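Local coordinates for Hut operon positive regulatory protein (Bacillus subtilis, PDB 4H4L) that binds regulatory sequences on the mRNA as a homohexamer when histidine is present, suppressing transcription termination and so activating the hut operon for histidine utilization, at residues R7-L12 / A105-N110; V37-V42 / G101-V106. The protein carries 1 engineered substitution. All coordinates share one frame; numbering follows the deposited sequence.

Interaction 1: R7-L12 / A105-N110; sequences RRIGRL and AVLRGN
Ile9 and Leu107 bring the first turn of helix 9-17 against strand 99-109, a helix-on-sheet contact on one face of the four-stranded antiparallel sheet of HutP. Their CA atoms are the nearest pair between the two segments, and the two side chains slide past each other in opposite directions instead of meeting end-on. Followed outward, Leu107 first presents CB, which lies 3.7 Å from Ile9 CG1. Beyond the branch point, Leu107 CD1 reaches the helix backbone and meets Ile9 O at 3.5 Å and Leu12 CB at 3.7 Å, so one methyl touches residues three apart on the same turn. Ile9 has CG1 anti to the backbone N (chi1 -179°) and continues extended, which carries CD1 past the Leu107 side chain to the strand backbone. With an alanine here CG1, CG2 and CD1 are gone, which would probably open a gap over Leu107 CB and the peptide beyond it. Every contact between the segments is apolar or van der Waals; at the margin Arg7 CD comes no closer than 4.1 Å to Asn110 O. The polar ties run elsewhere: Ser13 OG is hydrogen-bonded to Ile9 O and Gly10 O, and Gly10 N and Arg11 N, at the start of the helix, donate to the carboxylate of Glu139 of a second subunit, which places this packing beside a subunit interface. The Ile9 tip itself ends with CD1 against the strand carbonyl, 3.5 Å from Leu107 O.

Interaction 2: V37-V42 / G101-V106; sequences VCLGKV and GLRFAV
Val106 N donates to Cys38 O at 2.8 Å. Phe104 N does the same to Gly40 O at 2.9 Å (N-H...O 167°), and these are the two straightest bonds between the antiparallel strands. In each of these hydrogen-bonded pairs the return bond, from Cys38 N to Val106 O and from Gly40 N to Phe104 O, is bent and weak, so the grip is uneven. Toward the far end Leu102 N reaches Val42 O at 2.7 Å, but its reciprocal partner is long and the pairing there is looser. Short CA-H...O contacts, such as Leu39 CA to Phe104 O, fill in between. The segment axes run at 167° and approach to 4.7 Å.

The packing centres on Phe104. Its CG stands between the backbone N and the carbonyl carbon (chi1 60°), which folds the ring back over its partner Gly40. Gly40 CA sits 3.8 Å from the ring centroid, over the face, in a CH-pi contact of the kind known as aromatic rescue of glycine; the ring occupies the place a beta carbon would take, with Phe104 CZ in the way. Cys38 SG lies at the ring edge, and Val42 CG1 comes to 4.2 Å from Phe104 CD2. On the other face of the sheet Leu39 CD2 packs on Ala105 CB at 3.6 Å. Farther along, Arg103 reaches out with an extended chain, and Leu39 CD1 lies at the edge of its guanidinium, near the plane, while Lys41 crosses the same side chain.

Helix 47-60 covers the Phe104 and Val42 side through Ile54, Ala57 and Val50, whereas Leu16 and Leu17 of helix 9-17 and Val27 of helix 26-32 back the Leu39 and Ala105 side. Strand 99-109 is bonded beyond to strand 120-130, leaving 36-44 outermost within this chain.

Both interactions use strand 99-109, sharing Ala105 and Val106, and are joined where Leu107 CD2 packs on Val37 CG2. Interaction 2 builds the sheet itself: backbone bonds set its register and it buries 598 Å² between its segments. Interaction 1 lays a helix on that sheet, buries 228 Å², and relies on aliphatic side chains lying alongside one another. Each is partly buried. The buried centre of interaction 1 is Ile9 with Leu107, and polar partners from another subunit lie close by; in interaction 2 the Phe104 face is covered by helix 47-60 and, near Cys38 and Val106, by the loop with Ser61 and Val63, while Lys41, on the opposite face, is exposed; no other subunit touches this pairing.

Interaction 1: R7-L12 / A105-N110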
# COMPACT_ATOMS: atom_id res chain seq x y z
N ARG A 7 -2.38 31.70 -10.38
CA ARG A 7 -2.08 31.48 -8.96
C ARG A 7 -2.40 30.01 -8.59
O ARG A 7 -3.09 29.72 -7.61
CB ARG A 7 -2.71 32.55 -8.04
CG ARG A 7 -4.22 32.71 -8.08
CD ARG A 7 -4.71 33.64 -6.98
NE ARG A 7 -4.40 35.05 -7.25
CZ ARG A 7 -3.59 35.82 -6.52
NH1 ARG A 7 -2.98 35.34 -5.44
NH2 ARG A 7 -3.39 37.09 -6.86
N ARG A 8 -1.88 29.10 -9.41
CA ARG A 8 -2.06 27.66 -9.19
C ARG A 8 -1.07 27.23 -8.12
O ARG A 8 0.15 27.19 -8.35
CB ARG A 8 -1.88 26.88 -10.50
CG ARG A 8 -3.08 26.91 -11.46
CD ARG A 8 -2.81 26.25 -12.82
NE ARG A 8 -1.59 26.75 -13.49
CZ ARG A 8 -1.20 26.43 -14.73
NH1 ARG A 8 -1.93 25.61 -15.49
NH2 ARG A 8 -0.07 26.94 -15.21
N ILE A 9 -1.60 26.92 -6.94
CA ILE A 9 -0.80 26.74 -5.72
C ILE A 9 0.36 25.73 -5.79
O ILE A 9 1.47 26.01 -5.30
CB ILE A 9 -1.71 26.46 -4.53
CG1 ILE A 9 -0.89 26.30 -3.25
CG2 ILE A 9 -2.64 25.31 -4.85
CD1 ILE A 9 -1.69 26.47 -1.97
N GLY A 10 0.10 24.57 -6.40
CA GLY A 10 1.15 23.60 -6.65
C GLY A 10 2.30 24.21 -7.43
O GLY A 10 3.43 24.27 -6.92
N ARG A 11 2.03 24.69 -8.64
CA ARG A 11 3.12 25.07 -9.53
C ARG A 11 3.97 26.16 -8.88
O ARG A 11 5.20 26.12 -8.96
CB ARG A 11 2.61 25.48 -10.92
CG ARG A 11 2.03 26.88 -11.05
CD ARG A 11 1.56 27.18 -12.47
NE ARG A 11 2.65 27.23 -13.45
CZ ARG A 11 3.44 28.28 -13.64
NH1 ARG A 11 3.29 29.39 -12.92
NH2 ARG A 11 4.40 28.24 -14.56
N LEU A 12 3.30 27.08 -8.19
CA LEU A 12 3.93 28.19 -7.51
C LEU A 12 4.95 27.74 -6.48
O LEU A 12 6.14 28.06 -6.61
CB LEU A 12 2.88 29.07 -6.83
CG LEU A 12 2.32 30.14 -7.75
CD1 LEU A 12 1.17 30.88 -7.09
CD2 LEU A 12 3.46 31.08 -8.11
N ALA A 105 8.70 23.54 0.44
CA ALA A 105 7.96 24.77 0.33
C ALA A 105 6.60 24.49 0.91
O ALA A 105 6.11 23.37 0.71
CB ALA A 105 7.82 25.14 -1.12
N VAL A 106 6.00 25.45 1.62
CA VAL A 106 4.60 25.36 2.07
C VAL A 106 3.79 26.61 1.70
O VAL A 106 4.04 27.70 2.20
CB VAL A 106 4.45 25.20 3.59
CG1 VAL A 106 2.98 24.98 3.95
CG2 VAL A 106 5.31 24.07 4.12
N LEU A 107 2.78 26.42 0.85
CA LEU A 107 1.91 27.51 0.43
C LEU A 107 0.51 27.42 1.01
O LEU A 107 -0.05 26.32 1.09
CB LEU A 107 1.81 27.58 -1.09
CG LEU A 107 2.62 28.63 -1.84
CD1 LEU A 107 2.04 28.79 -3.23
CD2 LEU A 107 2.58 29.97 -1.13
N ARG A 108 -0.04 28.57 1.41
CA ARG A 108 -1.43 28.67 1.86
C ARG A 108 -2.19 29.89 1.31
O ARG A 108 -1.70 31.03 1.33
CB ARG A 108 -1.54 28.63 3.39
CG ARG A 108 -2.93 29.00 3.87
CD ARG A 108 -2.93 29.29 5.35
NE ARG A 108 -4.28 29.25 5.92
CZ ARG A 108 -4.54 28.94 7.19
NH1 ARG A 108 -3.53 28.66 8.02
NH2 ARG A 108 -5.80 28.92 7.63
N GLY A 109 -3.40 29.64 0.84
CA GLY A 109 -4.23 30.66 0.23
C GLY A 109 -5.27 30.00 -0.64
O GLY A 109 -5.27 28.78 -0.81
N ASN A 110 -6.15 30.81 -1.21
CA ASN A 110 -7.20 30.29 -2.07
C ASN A 110 -6.86 30.43 -3.55
O ASN A 110 -6.67 31.55 -4.03
CB ASN A 110 -8.52 30.97 -1.76
CG ASN A 110 -9.68 30.31 -2.44
OD1 ASN A 110 -9.50 29.63 -3.45
ND2 ASN A 110 -10.87 30.48 -1.88

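Interaction 2: V37-V42 / G101-V106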
# COMPACT_ATOMS: atom_id res chain seq x y z
N VAL A 37 3.60 31.92 3.07
CA VAL A 37 4.59 31.07 2.40
C VAL A 37 5.83 30.86 3.21
O VAL A 37 6.32 31.76 3.86
CB VAL A 37 4.97 31.60 1.00
CG1 VAL A 37 5.73 32.92 1.08
CG2 VAL A 37 5.77 30.55 0.24
N CYS A 38 6.36 29.65 3.12
CA CYS A 38 7.33 29.15 4.06
C CYS A 38 8.26 28.15 3.38
O CYS A 38 7.83 27.33 2.57
CB CYS A 38 6.55 28.52 5.21
SG CYS A 38 7.42 27.29 6.16
N LEU A 39 9.55 28.25 3.69
CA LEU A 39 10.57 27.39 3.07
C LEU A 39 11.44 26.78 4.13
O LEU A 39 11.41 27.22 5.27
CB LEU A 39 11.44 28.20 2.11
CG LEU A 39 10.74 28.81 0.90
CD1 LEU A 39 11.77 29.37 -0.05
CD2 LEU A 39 9.89 27.77 0.19
N GLY A 40 12.22 25.77 3.76
CA GLY A 40 13.11 25.12 4.72
C GLY A 40 13.80 23.88 4.20
O GLY A 40 13.55 23.47 3.07
N LYS A 41 14.63 23.28 5.05
CA LYS A 41 15.45 22.12 4.71
C LYS A 41 15.58 21.09 5.84
O LYS A 41 15.82 21.42 7.00
CB LYS A 41 16.85 22.57 4.30
CG LYS A 41 17.02 22.84 2.81
CD LYS A 41 18.44 23.30 2.51
CE LYS A 41 18.67 24.75 2.96
NZ LYS A 41 17.80 25.72 2.23
N VAL A 42 15.45 19.84 5.46
CA VAL A 42 15.55 18.72 6.40
C VAL A 42 16.14 17.53 5.66
O VAL A 42 15.75 17.23 4.51
CB VAL A 42 14.18 18.41 7.08
CG1 VAL A 42 13.12 17.99 6.07
CG2 VAL A 42 14.33 17.37 8.20
N GLY A 101 17.50 13.90 1.62
CA GLY A 101 17.90 15.27 1.88
C GLY A 101 16.86 16.09 1.14
O GLY A 101 16.90 16.20 -0.11
N LEU A 102 15.91 16.65 1.89
CA LEU A 102 14.87 17.41 1.23
C LEU A 102 15.05 18.92 1.36
O LEU A 102 15.91 19.40 2.12
CB LEU A 102 13.49 16.98 1.70
CG LEU A 102 13.04 15.55 1.35
CD1 LEU A 102 11.64 15.33 1.89
CD2 LEU A 102 13.04 15.31 -0.15
N ARG A 103 14.29 19.64 0.56
CA ARG A 103 13.97 21.03 0.81
C ARG A 103 12.46 21.04 0.64
O ARG A 103 11.97 20.29 -0.19
CB ARG A 103 14.63 21.94 -0.22
CG ARG A 103 14.33 23.43 -0.01
CD ARG A 103 14.99 24.37 -1.03
NE ARG A 103 14.51 25.76 -0.89
CZ ARG A 103 14.69 26.73 -1.78
NH1 ARG A 103 15.36 26.51 -2.91
NH2 ARG A 103 14.21 27.94 -1.54
N PHE A 104 11.76 21.87 1.40
CA PHE A 104 10.30 21.98 1.35
C PHE A 104 9.78 23.42 1.20
O PHE A 104 10.33 24.38 1.78
CB PHE A 104 9.65 21.31 2.58
CG PHE A 104 10.08 21.89 3.90
CD1 PHE A 104 9.33 22.91 4.51
CD2 PHE A 104 11.23 21.42 4.55
CE1 PHE A 104 9.74 23.46 5.72
CE2 PHE A 104 11.64 21.97 5.78
CZ PHE A 104 10.89 22.99 6.37
N ALA A 105 8.70 23.54 0.44
CA ALA A 105 7.96 24.77 0.33
C ALA A 105 6.60 24.49 0.91
O ALA A 105 6.11 23.37 0.71
CB ALA A 105 7.82 25.14 -1.12
N VAL A 106 6.00 25.45 1.62
CA VAL A 106 4.60 25.36 2.07
C VAL A 106 3.79 26.61 1.70
O VAL A 106 4.04 27.70 2.20
CB VAL A 106 4.45 25.20 3.59
CG1 VAL A 106 2.98 24.98 3.95
CG2 VAL A 106 5.31 24.07 4.12